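Local coordinates for translocator protein bipD (Burkholderia pseudomallei, PDB 3NFT), which is required for epithelial cell invasion, intracellular survival and endosomal escape, and probably regulates secretion of the effectors BipB and BipC through the type III secretion system, at residues 76-81 against 149-154; 204-209 against 213-218. All coordinates share one frame; numbering follows the deposited sequence.

Contact 1 of 2, residues 76-81 against 149-154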
loop_
_atom_site.group_PDB
_atom_site.type_symbol
_atom_site.label_atom_id
_atom_site.label_comp_id
_atom_site.label_asym_id
_atom_site.label_seq_id
_atom_site.Cartn_x
_atom_site.Cartn_y
_atom_site.Cartn_z
ATOM N N THR A 76 -11.394 -32.987 22.201
ATOM C CA THR A 76 -10.228 -32.990 21.330
ATOM C C THR A 76 -10.542 -32.423 19.937
ATOM O O THR A 76 -9.619 -31.994 19.237
ATOM C CB THR A 76 -9.606 -34.381 21.160
ATOM O OG1 THR A 76 -10.428 -35.218 20.319
ATOM C CG2 THR A 76 -9.395 -35.049 22.549
ATOM N N VAL A 77 -11.803 -32.477 19.507
ATOM C CA VAL A 77 -12.159 -31.871 18.238
ATOM C C VAL A 77 -11.874 -30.369 18.241
ATOM O O VAL A 77 -11.486 -29.757 17.246
ATOM C CB VAL A 77 -13.655 -32.168 17.934
ATOM C CG1 VAL A 77 -14.071 -31.633 16.574
ATOM C CG2 VAL A 77 -13.941 -33.697 18.057
ATOM N N PHE A 78 -12.094 -29.745 19.382
ATOM C CA PHE A 78 -11.793 -28.349 19.513
ATOM C C PHE A 78 -10.296 -28.073 19.506
ATOM O O PHE A 78 -9.853 -27.075 18.940
ATOM C CB PHE A 78 -12.412 -27.794 20.815
ATOM C CG PHE A 78 -13.913 -27.914 20.907
ATOM C CD1 PHE A 78 -14.507 -29.142 21.251
ATOM C CD2 PHE A 78 -14.771 -26.848 20.590
ATOM C CE1 PHE A 78 -15.865 -29.304 21.306
ATOM C CE2 PHE A 78 -16.148 -27.007 20.670
ATOM C CZ PHE A 78 -16.704 -28.235 21.024
ATOM N N ASP A 79 -9.517 -28.940 20.162
ATOM C CA ASP A 79 -8.065 -28.866 20.093
ATOM C C ASP A 79 -7.568 -28.957 18.660
ATOM O O ASP A 79 -6.733 -28.174 18.240
ATOM C CB ASP A 79 -7.402 -29.961 20.925
ATOM C CG ASP A 79 -7.781 -29.891 22.395
ATOM O OD1 ASP A 79 -7.623 -28.792 23.012
ATOM O OD2 ASP A 79 -8.240 -30.935 22.929
ATOM N N ASP A 80 -8.133 -29.879 17.891
ATOM C CA ASP A 80 -7.717 -30.076 16.513
ATOM C C ASP A 80 -7.961 -28.768 15.744
ATOM O O ASP A 80 -7.161 -28.378 14.902
ATOM C CB ASP A 80 -8.556 -31.174 15.835
ATOM C CG ASP A 80 -8.259 -32.602 16.320
ATOM O OD1 ASP A 80 -7.194 -32.857 16.889
ATOM O OD2 ASP A 80 -9.114 -33.496 16.060
ATOM N N ALA A 81 -9.096 -28.107 16.002
ATOM C CA ALA A 81 -9.396 -26.843 15.308
ATOM C C ALA A 81 -8.392 -25.747 15.693
ATOM O O ALA A 81 -7.908 -25.015 14.853
ATOM C CB ALA A 81 -10.792 -26.389 15.574
ATOM N N LYS A 149 -11.251 -21.591 22.199
ATOM C CA LYS A 149 -11.034 -22.019 23.570
ATOM C C LYS A 149 -12.256 -21.796 24.455
ATOM O O LYS A 149 -12.640 -22.654 25.266
ATOM C CB LYS A 149 -9.820 -21.292 24.138
ATOM C CG LYS A 149 -9.572 -21.612 25.568
ATOM C CD LYS A 149 -9.155 -23.035 25.839
ATOM C CE LYS A 149 -8.482 -23.109 27.221
ATOM N NZ LYS A 149 -8.422 -24.476 27.752
ATOM N N TYR A 150 -12.873 -20.629 24.323
ATOM C CA TYR A 150 -14.145 -20.351 24.985
ATOM C C TYR A 150 -15.207 -21.386 24.656
ATOM O O TYR A 150 -15.861 -21.946 25.521
ATOM C CB TYR A 150 -14.616 -18.974 24.587
ATOM C CG TYR A 150 -16.097 -18.662 24.728
ATOM C CD1 TYR A 150 -16.743 -18.679 25.969
ATOM C CD2 TYR A 150 -16.841 -18.274 23.636
ATOM C CE1 TYR A 150 -18.064 -18.343 26.083
ATOM C CE2 TYR A 150 -18.179 -17.939 23.741
ATOM C CZ TYR A 150 -18.796 -17.974 24.973
ATOM O OH TYR A 150 -20.115 -17.611 25.083
ATOM N N PHE A 151 -15.346 -21.637 23.354
ATOM C CA PHE A 151 -16.351 -22.565 22.820
ATOM C C PHE A 151 -16.119 -23.948 23.424
ATOM O O PHE A 151 -17.058 -24.595 23.853
ATOM C CB PHE A 151 -16.212 -22.552 21.296
ATOM C CG PHE A 151 -17.356 -23.155 20.516
ATOM C CD1 PHE A 151 -18.680 -22.868 20.802
ATOM C CD2 PHE A 151 -17.061 -23.937 19.387
ATOM C CE1 PHE A 151 -19.718 -23.364 20.012
ATOM C CE2 PHE A 151 -18.082 -24.413 18.587
ATOM C CZ PHE A 151 -19.404 -24.140 18.899
ATOM N N GLN A 152 -14.841 -24.357 23.471
ATOM C CA GLN A 152 -14.398 -25.585 24.085
ATOM C C GLN A 152 -14.737 -25.653 25.551
ATOM O O GLN A 152 -15.201 -26.674 26.046
ATOM C CB GLN A 152 -12.896 -25.800 23.850
ATOM C CG GLN A 152 -12.299 -27.109 24.327
ATOM C CD GLN A 152 -10.839 -27.251 23.891
ATOM O OE1 GLN A 152 -10.231 -26.301 23.397
ATOM N NE2 GLN A 152 -10.279 -28.427 24.037
ATOM N N SER A 153 -14.511 -24.549 26.261
ATOM C CA SER A 153 -14.740 -24.538 27.701
ATOM C C SER A 153 -16.238 -24.636 28.015
ATOM O O SER A 153 -16.633 -25.223 29.019
ATOM C CB SER A 153 -14.121 -23.286 28.343
ATOM O OG SER A 153 -14.833 -22.112 28.005
ATOM N N VAL A 154 -17.083 -24.098 27.126
ATOM C CA VAL A 154 -18.539 -24.222 27.261
ATOM C C VAL A 154 -18.953 -25.675 26.996
ATOM O O VAL A 154 -19.702 -26.263 27.737
ATOM C CB VAL A 154 -19.281 -23.228 26.365
ATOM C CG1 VAL A 154 -20.791 -23.450 26.425
ATOM C CG2 VAL A 154 -18.943 -21.766 26.730
#
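Q152 reaches from helix 121-160 across to F78 and D79 on helix 76-103, and its side chain, read outward, changes chemistry step by step. CB and CG slide along the F78 side chain, Q152 CB lying 3.7 Å from F78 CB and Q152 CG 3.6 Å from that same atom. Amide carbon CD then comes to 3.5 Å from F78 CB. At the tip, NE2 donates to D79 OD1 in a nearly straight hydrogen bond of 2.9 Å (174°); the carboxylate oxygen lies in the amide plane, yet is itself met from above the carboxylate plane. OE1 accepts from R82, so both polar atoms of the amide have partners. With CG anti to the backbone N (chi1 -175°) and the chain extended beyond it, the amide spans the gap between segments 76-81 and 149-154, which run antiparallel with their axes 9.6 Å apart at closest approach. Behind it, Q152 CA sits over one face of the F78 ring. F78 turns an edge toward the face of F151, F78 CE2 to F151 CD2 at 3.5 Å, in an offset edge-to-face pair. F54 stacks on F151. The chemistry is thus graded, from an aromatic interior to a polar margin where bonds to D79 and R82 would define which way round the buried amide sits.

Contact 2 of 2, residues 204-209 against 213-218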
loop_
_atom_site.group_PDB
_atom_site.type_symbol
_atom_site.label_atom_id
_atom_site.label_comp_id
_atom_site.label_asym_id
_atom_site.label_seq_id
_atom_site.Cartn_x
_atom_site.Cartn_y
_atom_site.Cartn_z
ATOM N N ARG A 204 -12.937 -0.498 13.566
ATOM C CA ARG A 204 -13.131 -1.511 12.529
ATOM C C ARG A 204 -13.316 -2.898 13.141
ATOM O O ARG A 204 -14.225 -3.628 12.765
ATOM C CB ARG A 204 -11.951 -1.523 11.547
ATOM C CG ARG A 204 -12.211 -2.311 10.250
ATOM C CD ARG A 204 -11.839 -3.784 10.357
ATOM N NE ARG A 204 -10.449 -4.055 9.992
ATOM C CZ ARG A 204 -9.901 -5.268 9.943
ATOM N NH1 ARG A 204 -10.620 -6.350 10.243
ATOM N NH2 ARG A 204 -8.622 -5.398 9.597
ATOM N N TRP A 205 -12.451 -3.260 14.077
ATOM C CA TRP A 205 -12.541 -4.572 14.719
ATOM C C TRP A 205 -13.808 -4.727 15.566
ATOM O O TRP A 205 -14.408 -5.802 15.584
ATOM C CB TRP A 205 -11.287 -4.898 15.513
ATOM C CG TRP A 205 -10.146 -5.315 14.622
ATOM C CD1 TRP A 205 -9.118 -4.542 14.199
ATOM C CD2 TRP A 205 -9.984 -6.580 13.984
ATOM N NE1 TRP A 205 -8.286 -5.250 13.378
ATOM C CE2 TRP A 205 -8.798 -6.514 13.235
ATOM C CE3 TRP A 205 -10.700 -7.770 14.008
ATOM C CZ2 TRP A 205 -8.333 -7.592 12.490
ATOM C CZ3 TRP A 205 -10.220 -8.848 13.260
ATOM C CH2 TRP A 205 -9.063 -8.739 12.521
ATOM N N ARG A 206 -14.255 -3.664 16.236
ATOM C CA ARG A 206 -15.534 -3.732 16.932
ATOM C C ARG A 206 -16.671 -4.024 15.957
ATOM O O ARG A 206 -17.522 -4.867 16.237
ATOM C CB ARG A 206 -15.842 -2.415 17.680
ATOM C CG ARG A 206 -14.994 -2.220 18.895
ATOM C CD ARG A 206 -15.419 -0.951 19.672
ATOM N NE ARG A 206 -14.592 -0.727 20.855
ATOM C CZ ARG A 206 -14.044 0.447 21.209
ATOM N NH1 ARG A 206 -14.190 1.529 20.454
ATOM N NH2 ARG A 206 -13.311 0.517 22.311
ATOM N N LYS A 207 -16.685 -3.354 14.805
ATOM C CA LYS A 207 -17.731 -3.621 13.801
ATOM C C LYS A 207 -17.626 -5.036 13.252
ATOM O O LYS A 207 -18.642 -5.717 13.106
ATOM C CB LYS A 207 -17.678 -2.630 12.647
ATOM C CG LYS A 207 -18.114 -1.225 13.007
ATOM C CD LYS A 207 -18.161 -0.334 11.776
ATOM C CE LYS A 207 -18.505 1.115 12.120
ATOM N NZ LYS A 207 -18.417 1.987 10.899
ATOM N N GLU A 208 -16.402 -5.460 12.977
ATOM C CA GLU A 208 -16.147 -6.780 12.376
ATOM C C GLU A 208 -16.598 -7.903 13.309
ATOM O O GLU A 208 -17.220 -8.883 12.869
ATOM C CB GLU A 208 -14.652 -6.914 12.063
ATOM C CG GLU A 208 -14.228 -8.306 11.582
ATOM C CD GLU A 208 -14.264 -8.488 10.080
ATOM O OE1 GLU A 208 -14.508 -7.521 9.310
ATOM O OE2 GLU A 208 -14.011 -9.647 9.671
ATOM N N LEU A 209 -16.290 -7.791 14.601
ATOM C CA LEU A 209 -16.510 -8.909 15.516
ATOM C C LEU A 209 -17.903 -8.962 16.129
ATOM O O LEU A 209 -18.380 -10.052 16.482
ATOM C CB LEU A 209 -15.438 -8.946 16.589
ATOM C CG LEU A 209 -14.001 -9.118 16.049
ATOM C CD1 LEU A 209 -13.012 -9.201 17.180
ATOM C CD2 LEU A 209 -13.848 -10.394 15.157
ATOM N N VAL A 213 -18.259 -9.958 21.638
ATOM C CA VAL A 213 -17.022 -9.542 22.303
ATOM C C VAL A 213 -17.084 -8.066 22.607
ATOM O O VAL A 213 -17.942 -7.360 22.083
ATOM C CB VAL A 213 -15.764 -9.829 21.478
ATOM C CG1 VAL A 213 -15.684 -11.341 21.168
ATOM C CG2 VAL A 213 -15.750 -8.972 20.193
ATOM N N SER A 214 -16.189 -7.643 23.499
ATOM C CA SER A 214 -15.925 -6.245 23.740
ATOM C C SER A 214 -14.468 -6.008 23.445
ATOM O O SER A 214 -13.638 -6.885 23.680
ATOM C CB SER A 214 -16.240 -5.912 25.203
ATOM O OG SER A 214 -17.616 -6.060 25.431
ATOM N N ILE A 215 -14.148 -4.839 22.898
ATOM C CA ILE A 215 -12.769 -4.483 22.612
ATOM C C ILE A 215 -12.464 -3.159 23.284
ATOM O O ILE A 215 -13.180 -2.169 23.088
ATOM C CB ILE A 215 -12.480 -4.358 21.104
ATOM C CG1 ILE A 215 -13.090 -5.541 20.363
ATOM C CG2 ILE A 215 -10.974 -4.290 20.855
ATOM C CD1 ILE A 215 -12.797 -5.533 18.865
ATOM N N SER A 216 -11.402 -3.156 24.065
ATOM C CA SER A 216 -10.969 -1.939 24.766
ATOM C C SER A 216 -10.242 -1.007 23.808
ATOM O O SER A 216 -9.844 -1.405 22.730
ATOM C CB SER A 216 -10.081 -2.328 25.943
ATOM O OG SER A 216 -8.753 -2.629 25.570
ATOM N N ASP A 217 -10.021 0.250 24.218
ATOM C CA ASP A 217 -9.287 1.172 23.371
ATOM C C ASP A 217 -7.830 0.728 23.163
ATOM O O ASP A 217 -7.200 1.131 22.191
ATOM C CB ASP A 217 -9.330 2.600 23.953
ATOM C CG ASP A 217 -10.731 3.202 23.941
ATOM O OD1 ASP A 217 -10.966 4.194 24.684
ATOM O OD2 ASP A 217 -11.605 2.730 23.183
ATOM N N SER A 218 -7.302 -0.117 24.049
ATOM C CA SER A 218 -5.957 -0.657 23.875
ATOM C C SER A 218 -5.896 -1.977 23.102
ATOM O O SER A 218 -4.832 -2.573 22.985
ATOM C CB SER A 218 -5.274 -0.831 25.230
ATOM O OG SER A 218 -5.989 -1.711 26.074
HETATM O O HOH W 1 -16.282 -2.988 22.186
#
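A short helix and the edge strand that follows it form this contact: the chain reverses through three residues after helix 202-209, so that strand 213-215, an outer member of a three-stranded antiparallel sheet, runs antiparallel to segment 204-209. I215 provides the apolar centre. Its CD1 presses against the helix backbone, 3.5 Å from W205 C, and also meets W205 CB and, at 4.0 Å, L209 CD1. Nearer the turn, V213 CG2 packs on L209 CB at 3.6 Å, the two side chains crossing obliquely. R206 closes the outer margin. Its chain, extended from CG to NE, carries the guanidinium to the end of the strand, where R206 NE (3.0 Å) and NH2 (2.8 Å) both donate to the carbonyl oxygen I215 O. This side-on grip keeps the oxygen in the guanidinium plane, although both donors approach it from one face of the carbonyl plane. R206 NH2 also forms a salt bridge with D217 OD2 at 2.9 Å, again at the guanidinium edge, while the carboxylate plane is turned 63° away. A water accepts from I215 N and, weakly, from R206 NE. W205 and L209 rest on I143 of helix 121-160, and V213 and I215 touch V221 of the neighbouring strand. The whole is a short helix packed against the edge strand of a small antiparallel sheet, with apolar residues between them and an arginine clasping the strand's last carbonyl.

In the fold
Contacts 1 and 2 illustrate two ways of building on one long helix. The centres of contacts 1 and 2 are 23 Å apart and their nearest atoms about 7 Å, without touching. Helix 121-160, all of it within a predicted coiled coil, connects them: its 149-154 portion belongs to contact 1, whereas I143, nearly two turns before the start of that portion, touches W205 and L209 of contact 2. The centre of contact 1 lies about 9 Å from the chain centre, joining helix 76-103 to the bundle; F151 also packs on I261 and V265 of helix 244-295. The centre of contact 2, about 15 Å from that of the chain, is more peripheral, and E208 beside it hydrogen-bonds Q118 of the second subunit.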